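Local coordinates for ScaE cell-surface anchored scaffoldin protein (Ruminococcus flavefaciens, PDB 2ZF9) that probably anchors cellulosome components to the bacterial cell surface by binding dockerin-bearing partners through its type III cohesin module, the part described here, at residues Y18-L23 against Q172-T177; E45-A49 against V133-A137; Y64-H70 against E156-V162; D141-V147 against Q182-V187. All blocks are in the same frame, centred on the assembly; numbering follows the deposited sequence.

Contact 1: residues Y18-L23 against Q172-T177; sequences YDAGNL and QAWTFT
Tyr-18 lies across segment 172-177 of the helix and meets Gln-172, Ala-173, Phe-176 and Thr-177. One polar bond links the side chains. Gln-172 NE2 donates to Tyr-18 OH at 2.9 Å, nearly straight at 169°. The hydroxyl lies in the amide plane, and NE2 comes in at the ring edge. The amide and ring planes stand at 81°. Gln-172 reaches that far because its CG is anti to the backbone N and the chain runs on extended. Its OE1 accepts from Phe-159 N, so both ends of the amide are held. A water joins the backbones, accepting from Tyr-18 N and donating to Phe-176 O. Within the helix Thr-177 OG1 donates to Ala-173 O at 2.7 Å, and its CG2 faces Tyr-18 CB at 3.8 Å.

The other contacts are apolar. Tyr-18 CE2 sits 3.6 Å from Ala-173 CA, and Tyr-18 CD1 3.7 Å from Phe-176 CB. The Tyr-18 and Phe-176 rings are near parallel but slid apart, with little overlap. Ala-20, starting a type II' turn, adds its CB to Ala-173 CB at 4.1 Å.

The loop after strand 14-15 thus covers helix 166-178. Tyr-149 of strand 142-149 meets both rings, and strand 158-160 packs against Gln-172.

Contact 2: residues E45-A49 against V133-A137; sequences EAPNA and VPADA
Val-133 points its CB toward segment 45-49, and each carbon of its side chain meets a backbone oxygen there. CB lies 3.4 Å from Ala-46 O. CG1, anti to the backbone N (chi1 174°), comes still closer to the same Ala-46 O, at 3.3 Å. CG2, the other branch, sits 3.8 Å from Ala-49 O and looks across to Ala-49 CB. Beyond the contact the side chain packs on Leu-41 and Ile-185. The backbone of Val-133 is held too: its N donates to Ala-49 O at 2.9 Å, in the carbonyl plane.

Two beta turns meet here, at one end of the cohesin beta sandwich. The type II turn Ala-46 to Ala-49 closes the hairpin of strands 33-41 and 50-58. The type I turn Pro-134 to Ala-137 follows strand 124-132, the antiparallel partner of strand 50-58. The Val-133 to Ala-49 bond continues that pairing past the strand ends.

Pro-134 O, which already accepts from Ala-137 N in its own turn, receives a weak bond from Asn-48 N. Asn-48 has positive phi, as is common at the third position of a type II turn. Its OD1 lies 3.4 Å from Ala-135 CB, and a water donates to both this OD1 and Val-133 O. Pro-47 CB lies 3.5 Å from Ala-135 O.

Contact 3: residues Y64-H70 against E156-V162; sequences YAATGLH and EDLFTNV
His-70 and Asp-157 meet in a very short hydrogen bond, ND1 to OD1 at 2.5 Å. OD1 lies at the ring edge, near its plane. The carboxylate is turned almost at right angles to the imidazole (82°). A water accepts from His-70 N and donates weakly to the same OD1.

At the other end, Tyr-64 and Phe-159 form an offset stack with centroids 4.6 Å apart. Phe-159 CZ stands 3.5 Å above the tyrosine ring, over its centre. Tyr-64 CG lies between the backbone N and the carbonyl carbon (chi1 77°), which brings the ring over Phe-159. Thr-67 runs alongside Phe-159, with its CG2 3.6 Å from Phe-159 CD1.

Between these ends the backbones pair antiparallel. Gly-68 and Leu-158 exchange two bonds. Ala-65 and Ala-66 both face Thr-160, a classic beta bulge. Thr-160 O is gripped twice, by Ala-65 N at 3.0 Å in the carbonyl plane and by Ala-66 N at 3.1 Å from above it.

A second shell fixes the groups. Asp-157 OD2 has a salt bridge to Arg-152 and accepts from Gln-150 N. Tyr-64 OH bonds to Lys-122 O, and Thr-67 OG1 to Thr-114 OG1.

Strand 66-73 lies between strand 109-115 on one edge and strands 158-160 and 142-149, one after the other, on the opposite edge. Helix 166-178 packs on Phe-159 and Leu-69, and strand 50-58 on the Tyr-64 and Phe-159 rings.

Contact 4: residues D141-V147 against Q182-V187; sequences DKYDVQV and QGYIQV
Gly-183 O is gripped by two donors. Val-145 N reaches it at 2.9 Å from above the carbonyl plane. A water donates to it at 2.6 Å and gives a weak bond to Asp-144 OD1.

The pairing between the strands is antiparallel. Tyr-143 and Ile-185 exchange two backbone bonds, as do Val-145 and Gly-183, and Val-187 N donates to Asp-141 O. Past Gly-183 a side chain takes over. The Gln-182 amide spans the backbone of Val-147, accepting from Val-147 N at OE1 (2.9 Å) and donating from NE2 to Val-147 O (3.0 Å, 178°). A bend at chi2 (-65°) folds the amide back to this place, against Gln-146 CB.

One face carries Lys-142, Asp-144, Tyr-184 and Gln-186. Lys-142 is fully extended and passes over a face of the Tyr-184 ring, with its CE 3.4 Å from Tyr-184 CD1. Its NZ makes an off-centre cation-pi contact, 4.4 Å from the Tyr-184 ring centroid. Lys-142 and Gln-186 lie side by side, and a water joins NZ to OE1. Gln-186 NE2 bonds to Thr-40 OG1.

The other face carries Tyr-143, Val-145 and Ile-185. Tyr-143 sets its ring edge against Ile-185 O, at 3.3 Å from CD2. Val-145 and Ile-185 pack on strands 50-58 and 124-132. This split, with polar chains on one face and buried apolar ones on the other, marks a layer of a beta sandwich, as in the jelly-roll fold of cohesins.

Overall arrangement
Contact 3 is the most buried of the four. Contacts 1, 2 and 4 are only partly buried. Contacts 3 and 4 are strand pairings, and their strands 66-73 and 142-149 are neighbours. Contact 1 sets a loop on a helix through one tyrosine, while contact 2 joins two turns largely through backbone oxygens. Contacts 1 and 2 lie on opposite sides of the chain's centre, with centres about 37 Å apart. Gln-172 and Phe-176 tie contact 1 to contact 3. Tyr-143, Ile-185 and Val-187 of contact 4 pack on the two segments of contact 2. A short histidine-carboxylate hydrogen bond marks contact 3, a lysine over a tyrosine contact 4.

Contact 1: residues Y18-L23 against Q172-T177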
loop_
_atom_site.group_PDB
_atom_site.type_symbol
_atom_site.label_atom_id
_atom_site.label_comp_id
_atom_site.label_asym_id
_atom_site.label_seq_id
_atom_site.Cartn_x
_atom_site.Cartn_y
_atom_site.Cartn_z
ATOM N N TYR A 18 14.368 4.864 3.354
ATOM C CA TYR A 18 14.954 3.657 2.814
ATOM C C TYR A 18 16.434 3.895 2.495
ATOM O O TYR A 18 16.794 4.909 1.877
ATOM C CB TYR A 18 14.239 3.287 1.526
ATOM C CG TYR A 18 14.659 1.959 0.980
ATOM C CD1 TYR A 18 13.987 0.801 1.368
ATOM C CD2 TYR A 18 15.721 1.854 0.086
ATOM C CE1 TYR A 18 14.345 -0.436 0.875
ATOM C CE2 TYR A 18 16.120 0.602 -0.418
ATOM C CZ TYR A 18 15.412 -0.532 -0.020
ATOM O OH TYR A 18 15.743 -1.765 -0.501
ATOM N N ASP A 19 17.276 2.939 2.870
ATOM C CA ASP A 19 18.707 3.009 2.562
ATOM C C ASP A 19 19.047 2.346 1.253
ATOM O O ASP A 19 19.191 1.130 1.195
ATOM C CB ASP A 19 19.513 2.312 3.654
ATOM C CG ASP A 19 21.018 2.369 3.394
ATOM O OD1 ASP A 19 21.469 3.133 2.496
ATOM O OD2 ASP A 19 21.736 1.647 4.105
ATOM N N ALA A 20 19.233 3.152 0.218
ATOM C CA ALA A 20 19.602 2.659 -1.102
ATOM C C ALA A 20 21.124 2.465 -1.279
ATOM O O ALA A 20 21.581 2.054 -2.350
ATOM C CB ALA A 20 19.068 3.612 -2.158
ATOM N N GLY A 21 21.908 2.762 -0.243
ATOM C CA GLY A 21 23.329 2.407 -0.257
ATOM C C GLY A 21 23.966 3.138 -1.417
ATOM O O GLY A 21 23.701 4.342 -1.610
ATOM N N ASN A 22 24.728 2.400 -2.228
ATOM C CA ASN A 22 25.392 2.998 -3.400
ATOM C C ASN A 22 24.732 2.729 -4.732
ATOM O O ASN A 22 25.360 2.939 -5.786
ATOM C CB ASN A 22 26.860 2.552 -3.479
ATOM C CG ASN A 22 27.758 3.386 -2.598
ATOM O OD1 ASN A 22 27.586 4.608 -2.494
ATOM N ND2 ASN A 22 28.728 2.737 -1.959
ATOM N N LEU A 23 23.470 2.294 -4.702
ATOM C CA LEU A 23 22.773 1.978 -5.916
ATOM C C LEU A 23 22.409 3.259 -6.651
ATOM O O LEU A 23 22.101 4.283 -6.042
ATOM C CB LEU A 23 21.506 1.156 -5.643
ATOM C CG LEU A 23 21.653 -0.181 -4.906
ATOM C CD1 LEU A 23 20.251 -0.576 -4.483
ATOM C CD2 LEU A 23 22.276 -1.259 -5.741
ATOM N N GLN A 172 13.251 -2.399 -5.780
ATOM C CA GLN A 172 12.820 -2.162 -4.387
ATOM C C GLN A 172 13.224 -0.758 -3.908
ATOM O O GLN A 172 12.435 -0.058 -3.276
ATOM C CB GLN A 172 13.456 -3.183 -3.445
ATOM C CG GLN A 172 12.936 -3.110 -2.012
ATOM C CD GLN A 172 13.295 -4.370 -1.262
ATOM O OE1 GLN A 172 12.666 -5.403 -1.442
ATOM N NE2 GLN A 172 14.342 -4.295 -0.459
ATOM N N ALA A 173 14.478 -0.380 -4.155
ATOM C CA ALA A 173 14.956 0.939 -3.780
ATOM C C ALA A 173 14.105 2.001 -4.476
ATOM O O ALA A 173 13.708 2.979 -3.839
ATOM C CB ALA A 173 16.442 1.100 -4.149
ATOM N N TRP A 174 13.814 1.810 -5.771
ATOM C CA TRP A 174 12.945 2.765 -6.462
ATOM C C TRP A 174 11.593 2.832 -5.745
ATOM O O TRP A 174 11.067 3.914 -5.499
ATOM C CB TRP A 174 12.727 2.427 -7.970
ATOM C CG TRP A 174 11.730 3.400 -8.553
ATOM C CD1 TRP A 174 10.369 3.277 -8.569
ATOM C CD2 TRP A 174 12.029 4.700 -9.087
ATOM N NE1 TRP A 174 9.804 4.421 -9.121
ATOM C CE2 TRP A 174 10.803 5.307 -9.435
ATOM C CE3 TRP A 174 13.228 5.402 -9.309
ATOM C CZ2 TRP A 174 10.731 6.597 -9.986
ATOM C CZ3 TRP A 174 13.169 6.693 -9.872
ATOM C CH2 TRP A 174 11.930 7.263 -10.226
ATOM N N THR A 175 11.014 1.679 -5.453
ATOM C CA THR A 175 9.650 1.649 -4.931
ATOM C C THR A 175 9.517 2.491 -3.646
ATOM O O THR A 175 8.625 3.316 -3.524
ATOM C CB THR A 175 9.272 0.216 -4.605
ATOM O OG1 THR A 175 9.157 -0.499 -5.821
ATOM C CG2 THR A 175 7.904 0.131 -3.883
ATOM N N PHE A 176 10.416 2.279 -2.696
ATOM C CA PHE A 176 10.260 2.894 -1.394
ATOM C C PHE A 176 10.831 4.307 -1.338
ATOM O O PHE A 176 10.507 5.065 -0.412
ATOM C CB PHE A 176 10.916 2.012 -0.336
ATOM C CG PHE A 176 10.131 0.732 -0.052
ATOM C CD1 PHE A 176 8.861 0.799 0.482
ATOM C CD2 PHE A 176 10.692 -0.515 -0.295
ATOM C CE1 PHE A 176 8.112 -0.383 0.775
ATOM C CE2 PHE A 176 9.963 -1.719 -0.003
ATOM C CZ PHE A 176 8.673 -1.633 0.530
ATOM N N THR A 177 11.695 4.671 -2.284
ATOM C CA THR A 177 12.229 6.059 -2.258
ATOM C C THR A 177 11.498 7.037 -3.178
ATOM O O THR A 177 11.480 8.269 -2.928
ATOM C CB THR A 177 13.728 6.156 -2.630
ATOM O OG1 THR A 177 13.917 5.680 -3.975
ATOM C CG2 THR A 177 14.619 5.395 -1.637
HETATM O O HOH W 1 12.367 6.189 1.538
#

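Contact 2: residues E45-A49 against V133-A137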
loop_
_atom_site.group_PDB
_atom_site.type_symbol
_atom_site.label_atom_id
_atom_site.label_comp_id
_atom_site.label_asym_id
_atom_site.label_seq_id
_atom_site.Cartn_x
_atom_site.Cartn_y
_atom_site.Cartn_z
ATOM N N GLU A 45 -22.531 11.710 3.187
ATOM C CA GLU A 45 -22.305 10.274 3.330
ATOM C C GLU A 45 -21.142 9.943 4.268
ATOM O O GLU A 45 -21.029 8.794 4.702
ATOM C CB GLU A 45 -22.064 9.615 1.967
ATOM C CG GLU A 45 -20.717 10.032 1.369
ATOM C CD GLU A 45 -20.478 9.479 -0.010
ATOM O OE1 GLU A 45 -20.863 8.320 -0.256
ATOM O OE2 GLU A 45 -19.896 10.206 -0.841
ATOM N N ALA A 46 -20.293 10.931 4.577
ATOM C CA ALA A 46 -18.997 10.636 5.253
ATOM C C ALA A 46 -19.090 10.009 6.631
ATOM O O ALA A 46 -18.409 9.002 6.885
ATOM C CB ALA A 46 -18.062 11.868 5.263
ATOM N N PRO A 47 -19.903 10.594 7.553
ATOM C CA PRO A 47 -19.890 10.073 8.917
ATOM C C PRO A 47 -20.218 8.587 8.964
ATOM O O PRO A 47 -21.224 8.167 8.387
ATOM C CB PRO A 47 -20.974 10.926 9.631
ATOM C CG PRO A 47 -20.932 12.241 8.870
ATOM C CD PRO A 47 -20.803 11.760 7.436
ATOM N N ASN A 48 -19.351 7.807 9.617
ATOM C CA ASN A 48 -19.473 6.326 9.706
ATOM C C ASN A 48 -19.373 5.546 8.402
ATOM O O ASN A 48 -19.643 4.347 8.395
ATOM C CB ASN A 48 -20.753 5.888 10.439
ATOM C CG ASN A 48 -20.897 6.539 11.770
ATOM O OD1 ASN A 48 -20.029 6.428 12.629
ATOM N ND2 ASN A 48 -22.011 7.235 11.958
ATOM N N ALA A 49 -18.999 6.208 7.307
ATOM C CA ALA A 49 -18.864 5.537 6.026
ATOM C C ALA A 49 -17.814 4.421 6.087
ATOM O O ALA A 49 -16.749 4.585 6.676
ATOM C CB ALA A 49 -18.533 6.517 4.942
ATOM N N VAL A 133 -14.840 5.737 8.475
ATOM C CA VAL A 133 -14.689 7.162 8.803
ATOM C C VAL A 133 -15.418 7.447 10.124
ATOM O O VAL A 133 -16.452 6.839 10.400
ATOM C CB VAL A 133 -15.296 7.967 7.643
ATOM C CG1 VAL A 133 -15.328 9.462 7.930
ATOM C CG2 VAL A 133 -14.523 7.677 6.351
ATOM N N PRO A 134 -14.854 8.310 10.983
ATOM C CA PRO A 134 -15.529 8.548 12.288
ATOM C C PRO A 134 -16.875 9.276 12.209
ATOM O O PRO A 134 -17.186 9.942 11.220
ATOM C CB PRO A 134 -14.522 9.406 13.058
ATOM C CG PRO A 134 -13.646 10.028 11.999
ATOM C CD PRO A 134 -13.570 9.035 10.877
ATOM N N ALA A 135 -17.671 9.150 13.266
ATOM C CA ALA A 135 -19.009 9.731 13.281
ATOM C C ALA A 135 -18.947 11.277 13.241
ATOM O O ALA A 135 -19.890 11.935 12.809
ATOM C CB ALA A 135 -19.810 9.216 14.502
ATOM N N ASP A 136 -17.806 11.853 13.604
ATOM C CA ASP A 136 -17.698 13.310 13.667
ATOM C C ASP A 136 -17.122 13.961 12.418
ATOM O O ASP A 136 -16.848 15.156 12.432
ATOM C CB ASP A 136 -16.906 13.735 14.929
ATOM C CG ASP A 136 -15.454 13.266 14.910
ATOM O OD1 ASP A 136 -15.129 12.341 14.134
ATOM O OD2 ASP A 136 -14.637 13.820 15.684
ATOM N N ALA A 137 -16.933 13.190 11.344
ATOM C CA ALA A 137 -16.336 13.723 10.125
ATOM C C ALA A 137 -17.079 14.963 9.630
ATOM O O ALA A 137 -18.326 14.971 9.591
ATOM C CB ALA A 137 -16.308 12.652 9.024
HETATM O O HOH W 2 -17.276 5.370 12.685
#

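Contact 3: residues Y64-H70 against E156-V162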
loop_
_atom_site.group_PDB
_atom_site.type_symbol
_atom_site.label_atom_id
_atom_site.label_comp_id
_atom_site.label_asym_id
_atom_site.label_seq_id
_atom_site.Cartn_x
_atom_site.Cartn_y
_atom_site.Cartn_z
ATOM N N TYR A 64 8.060 -8.941 -10.462
ATOM C CA TYR A 64 8.162 -9.082 -9.015
ATOM C C TYR A 64 7.398 -10.285 -8.506
ATOM O O TYR A 64 6.594 -10.895 -9.244
ATOM C CB TYR A 64 7.684 -7.769 -8.319
ATOM C CG TYR A 64 6.158 -7.647 -8.299
ATOM C CD1 TYR A 64 5.458 -7.168 -9.416
ATOM C CD2 TYR A 64 5.423 -8.026 -7.180
ATOM C CE1 TYR A 64 4.060 -7.076 -9.392
ATOM C CE2 TYR A 64 4.019 -7.946 -7.157
ATOM C CZ TYR A 64 3.353 -7.482 -8.277
ATOM O OH TYR A 64 1.989 -7.401 -8.287
ATOM N N ALA A 65 7.646 -10.615 -7.234
ATOM C CA ALA A 65 6.899 -11.658 -6.523
ATOM C C ALA A 65 6.878 -11.439 -5.007
ATOM O O ALA A 65 5.845 -11.687 -4.378
ATOM C CB ALA A 65 7.499 -13.036 -6.792
ATOM N N ALA A 66 8.039 -11.105 -4.431
ATOM C CA ALA A 66 8.195 -11.047 -2.970
ATOM C C ALA A 66 7.853 -9.623 -2.518
ATOM O O ALA A 66 8.545 -8.680 -2.910
ATOM C CB ALA A 66 9.604 -11.366 -2.586
ATOM N N THR A 67 6.797 -9.465 -1.716
ATOM C CA THR A 67 6.419 -8.135 -1.192
ATOM C C THR A 67 6.161 -8.243 0.303
ATOM O O THR A 67 5.798 -9.322 0.834
ATOM C CB THR A 67 5.151 -7.507 -1.862
ATOM O OG1 THR A 67 3.972 -8.225 -1.459
ATOM C CG2 THR A 67 5.261 -7.501 -3.394
ATOM N N GLY A 68 6.388 -7.137 0.986
ATOM C CA GLY A 68 6.072 -7.036 2.419
ATOM C C GLY A 68 5.722 -5.566 2.541
ATOM O O GLY A 68 6.582 -4.692 2.318
ATOM N N LEU A 69 4.455 -5.274 2.809
ATOM C CA LEU A 69 4.000 -3.884 2.732
ATOM C C LEU A 69 3.146 -3.539 3.922
ATOM O O LEU A 69 2.110 -4.186 4.149
ATOM C CB LEU A 69 3.255 -3.636 1.432
ATOM C CG LEU A 69 4.073 -3.815 0.139
ATOM C CD1 LEU A 69 3.122 -3.784 -1.047
ATOM C CD2 LEU A 69 5.124 -2.702 -0.024
ATOM N N HIS A 70 3.590 -2.543 4.696
ATOM C CA HIS A 70 2.825 -2.094 5.848
ATOM C C HIS A 70 1.973 -0.911 5.439
ATOM O O HIS A 70 2.463 0.056 4.861
ATOM C CB HIS A 70 3.743 -1.661 6.991
ATOM C CG HIS A 70 4.382 -2.804 7.715
ATOM N ND1 HIS A 70 5.604 -3.322 7.352
ATOM C CD2 HIS A 70 3.987 -3.501 8.812
ATOM C CE1 HIS A 70 5.935 -4.299 8.180
ATOM N NE2 HIS A 70 4.971 -4.422 9.084
ATOM N N GLU A 156 9.791 -7.948 7.039
ATOM C CA GLU A 156 10.478 -6.871 6.350
ATOM C C GLU A 156 9.621 -6.214 5.294
ATOM O O GLU A 156 8.786 -6.885 4.646
ATOM C CB GLU A 156 11.729 -7.395 5.658
ATOM C CG GLU A 156 12.883 -7.741 6.582
ATOM C CD GLU A 156 13.978 -8.431 5.778
ATOM O OE1 GLU A 156 14.946 -7.751 5.374
ATOM O OE2 GLU A 156 13.808 -9.627 5.460
ATOM N N ASP A 157 9.870 -4.916 5.091
ATOM C CA ASP A 157 9.292 -4.195 3.986
ATOM C C ASP A 157 10.090 -4.499 2.719
ATOM O O ASP A 157 11.321 -4.284 2.650
ATOM C CB ASP A 157 9.254 -2.697 4.277
ATOM C CG ASP A 157 8.340 -2.347 5.474
ATOM O OD1 ASP A 157 7.153 -2.754 5.478
ATOM O OD2 ASP A 157 8.831 -1.652 6.394
ATOM N N LEU A 158 9.393 -5.032 1.729
ATOM C CA LEU A 158 10.039 -5.588 0.547
ATOM C C LEU A 158 9.179 -5.346 -0.687
ATOM O O LEU A 158 7.952 -5.322 -0.609
ATOM C CB LEU A 158 10.215 -7.114 0.660
ATOM C CG LEU A 158 11.127 -7.713 1.728
ATOM C CD1 LEU A 158 11.026 -9.221 1.633
ATOM C CD2 LEU A 158 12.589 -7.245 1.563
ATOM N N PHE A 159 9.841 -5.162 -1.827
ATOM C CA PHE A 159 9.126 -5.195 -3.094
ATOM C C PHE A 159 10.140 -5.582 -4.152
ATOM O O PHE A 159 10.890 -4.727 -4.632
ATOM C CB PHE A 159 8.475 -3.855 -3.459
ATOM C CG PHE A 159 7.501 -4.000 -4.596
ATOM C CD1 PHE A 159 6.164 -4.199 -4.340
ATOM C CD2 PHE A 159 7.940 -4.016 -5.921
ATOM C CE1 PHE A 159 5.240 -4.420 -5.397
ATOM C CE2 PHE A 159 7.017 -4.207 -6.974
ATOM C CZ PHE A 159 5.674 -4.429 -6.692
ATOM N N THR A 160 10.193 -6.865 -4.493
ATOM C CA THR A 160 11.393 -7.387 -5.162
ATOM C C THR A 160 11.046 -8.668 -5.903
ATOM O O THR A 160 9.876 -9.055 -5.936
ATOM C CB THR A 160 12.598 -7.587 -4.152
ATOM O OG1 THR A 160 13.825 -7.734 -4.874
ATOM C CG2 THR A 160 12.380 -8.759 -3.157
ATOM N N ASN A 161 12.050 -9.278 -6.544
ATOM C CA ASN A 161 11.815 -10.430 -7.422
ATOM C C ASN A 161 12.259 -11.736 -6.755
ATOM O O ASN A 161 12.796 -11.694 -5.637
ATOM C CB ASN A 161 12.460 -10.204 -8.814
ATOM C CG ASN A 161 13.963 -9.957 -8.757
ATOM O OD1 ASN A 161 14.603 -10.184 -7.731
ATOM N ND2 ASN A 161 14.532 -9.497 -9.875
ATOM N N VAL A 162 12.061 -12.893 -7.381
ATOM C CA VAL A 162 12.372 -14.122 -6.646
ATOM C C VAL A 162 13.869 -14.271 -6.337
ATOM O O VAL A 162 14.219 -14.750 -5.262
ATOM C CB VAL A 162 11.773 -15.430 -7.254
ATOM C CG1 VAL A 162 10.262 -15.318 -7.404
ATOM C CG2 VAL A 162 12.409 -15.783 -8.573
HETATM O O HOH W 3 5.858 -1.206 3.559
#

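Contact 4: residues D141-V147 against Q182-V187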
loop_
_atom_site.group_PDB
_atom_site.type_symbol
_atom_site.label_atom_id
_atom_site.label_comp_id
_atom_site.label_asym_id
_atom_site.label_seq_id
_atom_site.Cartn_x
_atom_site.Cartn_y
_atom_site.Cartn_z
ATOM N N ASP A 141 -12.399 17.539 6.166
ATOM C CA ASP A 141 -11.556 16.602 6.955
ATOM C C ASP A 141 -10.813 15.680 5.983
ATOM O O ASP A 141 -11.388 15.311 4.966
ATOM C CB ASP A 141 -12.397 15.762 7.935
ATOM C CG ASP A 141 -12.755 16.525 9.219
ATOM O OD1 ASP A 141 -12.129 17.565 9.508
ATOM O OD2 ASP A 141 -13.677 16.092 9.928
ATOM N N LYS A 142 -9.551 15.348 6.277
ATOM C CA LYS A 142 -8.748 14.465 5.420
ATOM C C LYS A 142 -8.019 13.482 6.313
ATOM O O LYS A 142 -7.397 13.889 7.264
ATOM C CB LYS A 142 -7.716 15.271 4.635
ATOM C CG LYS A 142 -6.893 14.478 3.613
ATOM C CD LYS A 142 -6.013 15.452 2.805
ATOM C CE LYS A 142 -5.130 14.744 1.825
ATOM N NZ LYS A 142 -4.486 15.750 0.926
ATOM N N TYR A 143 -8.125 12.202 5.998
ATOM C CA TYR A 143 -7.519 11.116 6.778
ATOM C C TYR A 143 -6.555 10.377 5.853
ATOM O O TYR A 143 -7.010 9.746 4.895
ATOM C CB TYR A 143 -8.620 10.150 7.216
ATOM C CG TYR A 143 -9.779 10.816 7.921
ATOM C CD1 TYR A 143 -9.719 11.090 9.302
ATOM C CD2 TYR A 143 -10.937 11.166 7.223
ATOM C CE1 TYR A 143 -10.804 11.698 9.967
ATOM C CE2 TYR A 143 -12.022 11.771 7.870
ATOM C CZ TYR A 143 -11.938 12.051 9.234
ATOM O OH TYR A 143 -12.987 12.647 9.877
ATOM N N ASP A 144 -5.243 10.482 6.118
ATOM C CA ASP A 144 -4.192 9.901 5.256
ATOM C C ASP A 144 -4.148 8.365 5.387
ATOM O O ASP A 144 -4.378 7.809 6.473
ATOM C CB ASP A 144 -2.796 10.463 5.629
ATOM C CG ASP A 144 -2.630 11.910 5.271
ATOM O OD1 ASP A 144 -3.208 12.345 4.260
ATOM O OD2 ASP A 144 -1.902 12.602 5.996
ATOM N N VAL A 145 -3.846 7.699 4.271
ATOM C CA VAL A 145 -3.680 6.231 4.255
ATOM C C VAL A 145 -2.427 5.979 3.417
ATOM O O VAL A 145 -2.370 6.356 2.235
ATOM C CB VAL A 145 -4.939 5.564 3.599
ATOM C CG1 VAL A 145 -4.814 4.023 3.580
ATOM C CG2 VAL A 145 -6.221 5.999 4.325
ATOM N N GLN A 146 -1.447 5.313 4.030
ATOM C CA GLN A 146 -0.072 5.375 3.592
ATOM C C GLN A 146 0.626 4.014 3.597
ATOM O O GLN A 146 0.434 3.196 4.503
ATOM C CB GLN A 146 0.717 6.306 4.521
ATOM C CG GLN A 146 0.222 7.738 4.529
ATOM C CD GLN A 146 1.021 8.612 5.499
ATOM O OE1 GLN A 146 1.438 8.165 6.574
ATOM N NE2 GLN A 146 1.223 9.850 5.119
ATOM N N VAL A 147 1.498 3.818 2.613
ATOM C CA VAL A 147 2.547 2.789 2.729
ATOM C C VAL A 147 3.675 3.351 3.569
ATOM O O VAL A 147 4.133 4.456 3.317
ATOM C CB VAL A 147 3.138 2.399 1.342
ATOM C CG1 VAL A 147 4.316 1.355 1.538
ATOM C CG2 VAL A 147 2.011 1.815 0.433
ATOM N N GLN A 182 0.756 8.154 -2.021
ATOM C CA GLN A 182 -0.047 7.950 -0.820
ATOM C C GLN A 182 -1.522 8.288 -1.116
ATOM O O GLN A 182 -1.835 9.027 -2.077
ATOM C CB GLN A 182 0.475 8.825 0.349
ATOM C CG GLN A 182 1.957 8.634 0.742
ATOM C CD GLN A 182 2.275 7.238 1.299
ATOM O OE1 GLN A 182 1.588 6.267 0.994
ATOM N NE2 GLN A 182 3.323 7.138 2.121
ATOM N N GLY A 183 -2.419 7.745 -0.298
ATOM C CA GLY A 183 -3.830 8.006 -0.479
ATOM C C GLY A 183 -4.479 8.623 0.738
ATOM O O GLY A 183 -3.798 9.070 1.689
ATOM N N TYR A 184 -5.807 8.680 0.704
ATOM C CA TYR A 184 -6.571 9.291 1.781
ATOM C C TYR A 184 -8.055 9.071 1.589
ATOM O O TYR A 184 -8.513 8.673 0.498
ATOM C CB TYR A 184 -6.308 10.815 1.857
ATOM C CG TYR A 184 -6.451 11.538 0.549
ATOM C CD1 TYR A 184 -5.319 12.000 -0.140
ATOM C CD2 TYR A 184 -7.712 11.747 -0.026
ATOM C CE1 TYR A 184 -5.448 12.669 -1.362
ATOM C CE2 TYR A 184 -7.852 12.414 -1.269
ATOM C CZ TYR A 184 -6.721 12.879 -1.904
ATOM O OH TYR A 184 -6.855 13.516 -3.114
ATOM N N ILE A 185 -8.797 9.339 2.661
ATOM C CA ILE A 185 -10.222 9.580 2.569
ATOM C C ILE A 185 -10.420 11.041 2.984
ATOM O O ILE A 185 -9.972 11.446 4.060
ATOM C CB ILE A 185 -11.030 8.654 3.509
ATOM C CG1 ILE A 185 -10.755 7.179 3.177
ATOM C CG2 ILE A 185 -12.564 9.022 3.433
ATOM C CD1 ILE A 185 -11.250 6.189 4.279
ATOM N N GLN A 186 -11.076 11.824 2.147
ATOM C CA GLN A 186 -11.366 13.206 2.552
ATOM C C GLN A 186 -12.836 13.516 2.343
ATOM O O GLN A 186 -13.510 12.867 1.525
ATOM C CB GLN A 186 -10.496 14.202 1.791
ATOM C CG GLN A 186 -10.797 14.260 0.310
ATOM C CD GLN A 186 -9.917 15.284 -0.370
ATOM O OE1 GLN A 186 -9.121 15.956 0.290
ATOM N NE2 GLN A 186 -10.039 15.398 -1.689
ATOM N N VAL A 187 -13.335 14.473 3.117
ATOM C CA VAL A 187 -14.744 14.877 3.025
ATOM C C VAL A 187 -14.775 16.130 2.156
ATOM O O VAL A 187 -14.063 17.094 2.427
ATOM C CB VAL A 187 -15.331 15.186 4.416
ATOM C CG1 VAL A 187 -16.843 15.440 4.314
ATOM C CG2 VAL A 187 -15.044 14.053 5.399
HETATM O O HOH W 4 -6.339 16.767 -0.738
HETATM O O HOH W 5 -1.968 10.945 2.023
#